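Long-range contacts in protein ElaA (Pseudomonas aeruginosa, PDB 1XEB), which probably acts as an N-acetyltransferase of the GNAT fold, using an acyl-CoA donor, although its acceptor substrate is not established: residues Gln23-Val28 / Glu39-Asp44; Ala62-Leu67 / Gly79-Ser84. One frame throughout, in Å; residues are numbered along the deposited sequence.

Contact 1 (23-28 / 39-44) ties helix 15-32 to the loop that follows it, while contact 2 (62-67 / 79-84) pairs two neighbouring strands of the central sheet. Their centres lie about 10 Å apart, and they meet directly: Glu39 OE2 is 2.5 Å from Arg80 NE and Asp41 OD2 2.9 Å from Arg65 NH1, both salt bridges. Three arginines, Arg25, Arg65 and Arg80, thus share the acids Glu39, Asp41 and Asp44, binding helix, loop and sheet together. On the apolar side Val28 CG2 packs 3.4 Å from Val82 CG2. Contact 2 includes a beta bulge in strand 76-83, the strand that in GNAT relatives lines the acyl-CoA site.

Contact 1: residues Gln23-Val28 / Glu39-Asp44; sequences QLRTEV and EVDGLD
Arg25, buried on the inner side of helix 15-32, spends its guanidinium on two acids and a backbone carbonyl of the loop 39-44. This salt-bridge network joins the helix to the connection leading into strand 50-56 of the GNAT fold. Asp44 is gripped end-on: Arg25 NH2 gives Asp44 OD2 a nearly straight bond of 2.7 Å (173°), and Arg25 NH1 reaches Asp44 OD1 at 3.1 Å on its syn lone pair. Glu39 is held side-on. Arg25 NE meets Glu39 OE2 at 2.7 Å from the anti side, well out of the carboxylate plane, and Arg25 NH1 also donates to Glu39 O at 2.9 Å, close to the guanidinium plane. A bend in the arginine chain (chi3 44°) turns the flat head toward the loop, while the Glu39 chain, folded at chi2 (60°), brings its carboxylate back against Arg25 CB, 3.4 Å from Glu39 OE2. With bonds along its rim, the guanidinium can hardly rotate, and the surrounding acids would be expected to keep it charged. Glu39 OE1 is hydrogen-bonded to Tyr37 OH, and Glu39 OE2 also has Arg80 as a partner. Thr26, its hydroxyl bonded to Leu22 O, rests OG1 against Glu39 CG at 3.8 Å.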
# COMPACT_ATOMS: atom_id res chain seq x y z
N GLN A 23 -1.85 13.13 -3.07
CA GLN A 23 -2.55 13.51 -4.28
C GLN A 23 -2.83 12.32 -5.19
O GLN A 23 -3.87 12.25 -5.85
CB GLN A 23 -1.73 14.55 -5.02
CG GLN A 23 -2.52 15.24 -6.09
CD GLN A 23 -1.83 15.13 -7.40
OE1 GLN A 23 -2.34 14.50 -8.33
NE2 GLN A 23 -0.65 15.75 -7.50
N LEU A 24 -1.89 11.36 -5.22
CA LEU A 24 -2.08 10.18 -6.06
C LEU A 24 -3.17 9.30 -5.45
O LEU A 24 -4.05 8.78 -6.14
CB LEU A 24 -0.77 9.39 -6.16
CG LEU A 24 -0.85 8.06 -6.93
CD1 LEU A 24 -1.40 8.29 -8.33
CD2 LEU A 24 0.53 7.43 -6.99
N ARG A 25 -3.10 9.16 -4.13
CA ARG A 25 -4.06 8.34 -3.39
C ARG A 25 -5.49 8.86 -3.54
O ARG A 25 -6.44 8.08 -3.70
CB ARG A 25 -3.64 8.27 -1.92
CG ARG A 25 -2.59 7.21 -1.66
CD ARG A 25 -1.92 7.38 -0.31
NE ARG A 25 -2.85 7.68 0.78
CZ ARG A 25 -2.47 7.83 2.03
NH1 ARG A 25 -3.36 8.11 2.99
NH2 ARG A 25 -1.18 7.68 2.33
N THR A 26 -5.62 10.18 -3.50
CA THR A 26 -6.93 10.81 -3.62
C THR A 26 -7.45 10.64 -5.03
O THR A 26 -8.64 10.34 -5.25
CB THR A 26 -6.86 12.31 -3.31
OG1 THR A 26 -6.43 12.51 -1.96
CG2 THR A 26 -8.21 12.95 -3.50
N GLU A 27 -6.56 10.83 -6.00
CA GLU A 27 -6.94 10.71 -7.39
C GLU A 27 -7.53 9.34 -7.70
O GLU A 27 -8.52 9.24 -8.41
CB GLU A 27 -5.73 10.98 -8.28
CG GLU A 27 -5.97 10.76 -9.77
CD GLU A 27 -4.73 11.08 -10.57
OE1 GLU A 27 -4.48 12.29 -10.81
OE2 GLU A 27 -4.00 10.13 -10.95
N VAL A 28 -6.92 8.29 -7.16
CA VAL A 28 -7.41 6.94 -7.41
C VAL A 28 -8.50 6.44 -6.46
O VAL A 28 -9.56 6.05 -6.92
CB VAL A 28 -6.24 5.94 -7.42
CG1 VAL A 28 -6.75 4.52 -7.63
CG2 VAL A 28 -5.29 6.32 -8.55
N GLU A 39 -9.39 9.93 3.05
CA GLU A 39 -8.09 9.47 2.58
C GLU A 39 -6.96 9.79 3.55
O GLU A 39 -6.06 8.98 3.75
CB GLU A 39 -7.81 10.10 1.22
CG GLU A 39 -6.53 9.65 0.53
CD GLU A 39 -6.50 8.16 0.27
OE1 GLU A 39 -7.44 7.67 -0.39
OE2 GLU A 39 -5.55 7.48 0.72
N VAL A 40 -6.99 10.99 4.14
CA VAL A 40 -5.95 11.42 5.08
C VAL A 40 -6.38 10.87 6.43
O VAL A 40 -6.89 11.59 7.28
CB VAL A 40 -5.90 12.95 5.13
CG1 VAL A 40 -4.68 13.41 5.91
CG2 VAL A 40 -5.91 13.50 3.72
N ASP A 41 -6.14 9.57 6.62
CA ASP A 41 -6.57 8.86 7.80
C ASP A 41 -5.75 8.88 9.08
O ASP A 41 -6.03 8.11 9.99
CB ASP A 41 -6.87 7.39 7.43
CG ASP A 41 -5.61 6.58 7.11
OD1 ASP A 41 -5.73 5.34 6.98
OD2 ASP A 41 -4.51 7.15 7.01
N GLY A 42 -4.74 9.74 9.17
CA GLY A 42 -3.95 9.80 10.39
C GLY A 42 -2.91 8.72 10.65
O GLY A 42 -2.19 8.78 11.65
N LEU A 43 -2.78 7.73 9.77
CA LEU A 43 -1.78 6.68 10.00
C LEU A 43 -0.51 6.93 9.20
O LEU A 43 0.44 6.12 9.24
CB LEU A 43 -2.35 5.31 9.63
CG LEU A 43 -3.64 4.95 10.36
CD1 LEU A 43 -4.21 3.68 9.76
CD2 LEU A 43 -3.35 4.78 11.86
N ASP A 44 -0.47 8.06 8.51
CA ASP A 44 0.66 8.41 7.67
C ASP A 44 1.89 8.95 8.36
O ASP A 44 3.00 8.66 7.93
CB ASP A 44 0.22 9.40 6.59
CG ASP A 44 -0.68 8.77 5.55
OD1 ASP A 44 -1.86 9.16 5.45
OD2 ASP A 44 -0.20 7.89 4.81

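Contact 2: residues Ala62-Leu67 / Gly79-Ser84; sequences AYLRLL and GRVVSS
Tyr63 and Val82 face each other as an antiparallel hydrogen-bonded pair, with Tyr63 N to Val82 O and Val82 N to Tyr63 O both 2.9 Å. Further along, Arg65 and Gly79 make a second such pair, Arg65 N to Gly79 O at 2.9 Å and Gly79 N to Arg65 O at 3.0 Å. Between the pairs the count differs: Leu64 alone stands across from both Arg80 and Val81. This is a beta bulge, and the extra residue is accommodated by the left-handed helical backbone of Arg80. The strands belong to the central sheet of the GNAT fold, where a bulge in the equivalent of strand 76-83 commonly exposes backbone groups to the pantetheine of acyl-CoA; a like role here is plausible.

Apolar contacts form on both faces. On the side facing helix 15-32, Val82 CG1 lies at the edge of the Tyr63 ring, 3.8 Å from Tyr63 CB, and Arg80 CB approaches the same ring in its plane, 3.9 Å from Tyr63 CE2. On the face turned to helix 92-108, Leu64 CB meets Val81 CG2 at 4.1 Å, and the leucine continues onto Ala100.

Among the charged groups, Arg65 and Arg80 run side by side, pointing the same way. With chi1 at -67°, Arg80 CG stands anti to its carbonyl carbon and lies over one face of the Arg65 guanidinium, toward its rim; Arg65 NH2 in turn sits over the Arg80 guanidinium, the two planes 42° apart. Arg65 NH2 and Arg80 NH2 come within 3.8 Å, a closeness of like charges that the salt bridges of Arg65 to Asp41 and of Arg80 to Glu39 probably offset. The Tyr63 hydroxyl reaches across to strand 50-56, where it is hydrogen-bonded to His51 ND1.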
# COMPACT_ATOMS: atom_id res chain seq x y z
N ALA A 62 3.61 5.20 -8.78
CA ALA A 62 3.16 4.08 -7.97
C ALA A 62 3.52 4.34 -6.52
O ALA A 62 4.56 4.96 -6.23
CB ALA A 62 3.81 2.78 -8.43
N TYR A 63 2.66 3.86 -5.64
CA TYR A 63 2.83 4.03 -4.21
C TYR A 63 2.17 2.94 -3.39
O TYR A 63 1.22 2.29 -3.84
CB TYR A 63 2.23 5.38 -3.81
CG TYR A 63 2.10 5.59 -2.32
CD1 TYR A 63 3.12 6.19 -1.59
CD2 TYR A 63 0.96 5.17 -1.63
CE1 TYR A 63 3.02 6.36 -0.21
CE2 TYR A 63 0.85 5.33 -0.26
CZ TYR A 63 1.88 5.93 0.45
OH TYR A 63 1.76 6.12 1.81
N LEU A 64 2.70 2.73 -2.20
CA LEU A 64 2.11 1.81 -1.24
C LEU A 64 2.66 2.20 0.14
O LEU A 64 3.78 2.70 0.28
CB LEU A 64 2.38 0.33 -1.58
CG LEU A 64 3.66 -0.42 -1.25
CD1 LEU A 64 3.88 -0.50 0.27
CD2 LEU A 64 3.53 -1.82 -1.83
N ARG A 65 1.83 1.99 1.15
CA ARG A 65 2.17 2.33 2.51
C ARG A 65 2.37 1.09 3.40
O ARG A 65 1.65 0.09 3.29
CB ARG A 65 1.06 3.20 3.10
CG ARG A 65 1.28 3.60 4.55
CD ARG A 65 0.17 4.49 5.04
NE ARG A 65 -1.12 3.80 5.13
CZ ARG A 65 -2.24 4.37 5.56
NH1 ARG A 65 -2.23 5.64 5.95
NH2 ARG A 65 -3.37 3.66 5.62
N LEU A 66 3.36 1.19 4.28
CA LEU A 66 3.68 0.14 5.22
C LEU A 66 3.47 0.64 6.67
O LEU A 66 4.13 1.59 7.10
CB LEU A 66 5.13 -0.31 5.01
CG LEU A 66 5.36 -0.97 3.65
CD1 LEU A 66 6.74 -0.66 3.10
CD2 LEU A 66 5.17 -2.45 3.78
N LEU A 67 2.56 0.02 7.40
CA LEU A 67 2.32 0.39 8.80
C LEU A 67 3.15 -0.55 9.69
O LEU A 67 3.14 -1.77 9.47
CB LEU A 67 0.83 0.27 9.13
CG LEU A 67 -0.15 1.29 8.53
CD1 LEU A 67 0.14 1.49 7.07
CD2 LEU A 67 -1.59 0.82 8.72
N GLY A 79 -0.93 -1.29 2.70
CA GLY A 79 -2.18 -0.71 2.25
C GLY A 79 -1.96 0.44 1.29
O GLY A 79 -0.82 0.75 0.93
N ARG A 80 -3.06 1.08 0.88
CA ARG A 80 -3.02 2.20 -0.05
C ARG A 80 -2.18 1.86 -1.30
O ARG A 80 -1.42 2.70 -1.80
CB ARG A 80 -2.48 3.43 0.65
CG ARG A 80 -3.39 3.97 1.74
CD ARG A 80 -4.67 4.49 1.13
NE ARG A 80 -5.44 5.38 2.01
CZ ARG A 80 -6.21 4.98 3.01
NH1 ARG A 80 -6.86 5.88 3.74
NH2 ARG A 80 -6.33 3.69 3.28
N VAL A 81 -2.32 0.63 -1.77
CA VAL A 81 -1.59 0.16 -2.95
C VAL A 81 -2.22 0.83 -4.16
O VAL A 81 -3.41 0.65 -4.44
CB VAL A 81 -1.66 -1.38 -3.09
CG1 VAL A 81 -1.05 -1.82 -4.41
CG2 VAL A 81 -0.91 -2.04 -1.93
N VAL A 82 -1.42 1.62 -4.87
CA VAL A 82 -1.94 2.37 -6.01
C VAL A 82 -0.90 2.60 -7.11
O VAL A 82 0.30 2.65 -6.86
CB VAL A 82 -2.48 3.76 -5.53
CG1 VAL A 82 -1.34 4.63 -5.02
CG2 VAL A 82 -3.21 4.47 -6.64
N SER A 83 -1.39 2.74 -8.33
CA SER A 83 -0.51 2.99 -9.45
C SER A 83 -1.29 3.95 -10.33
O SER A 83 -2.49 3.80 -10.48
CB SER A 83 -0.22 1.69 -10.20
OG SER A 83 -1.35 1.27 -10.94
N SER A 84 -0.60 4.95 -10.88
CA SER A 84 -1.26 5.93 -11.75
C SER A 84 -1.93 5.27 -12.95
O SER A 84 -1.36 4.38 -13.60
CB SER A 84 -0.26 6.97 -12.23
OG SER A 84 -0.92 7.96 -13.01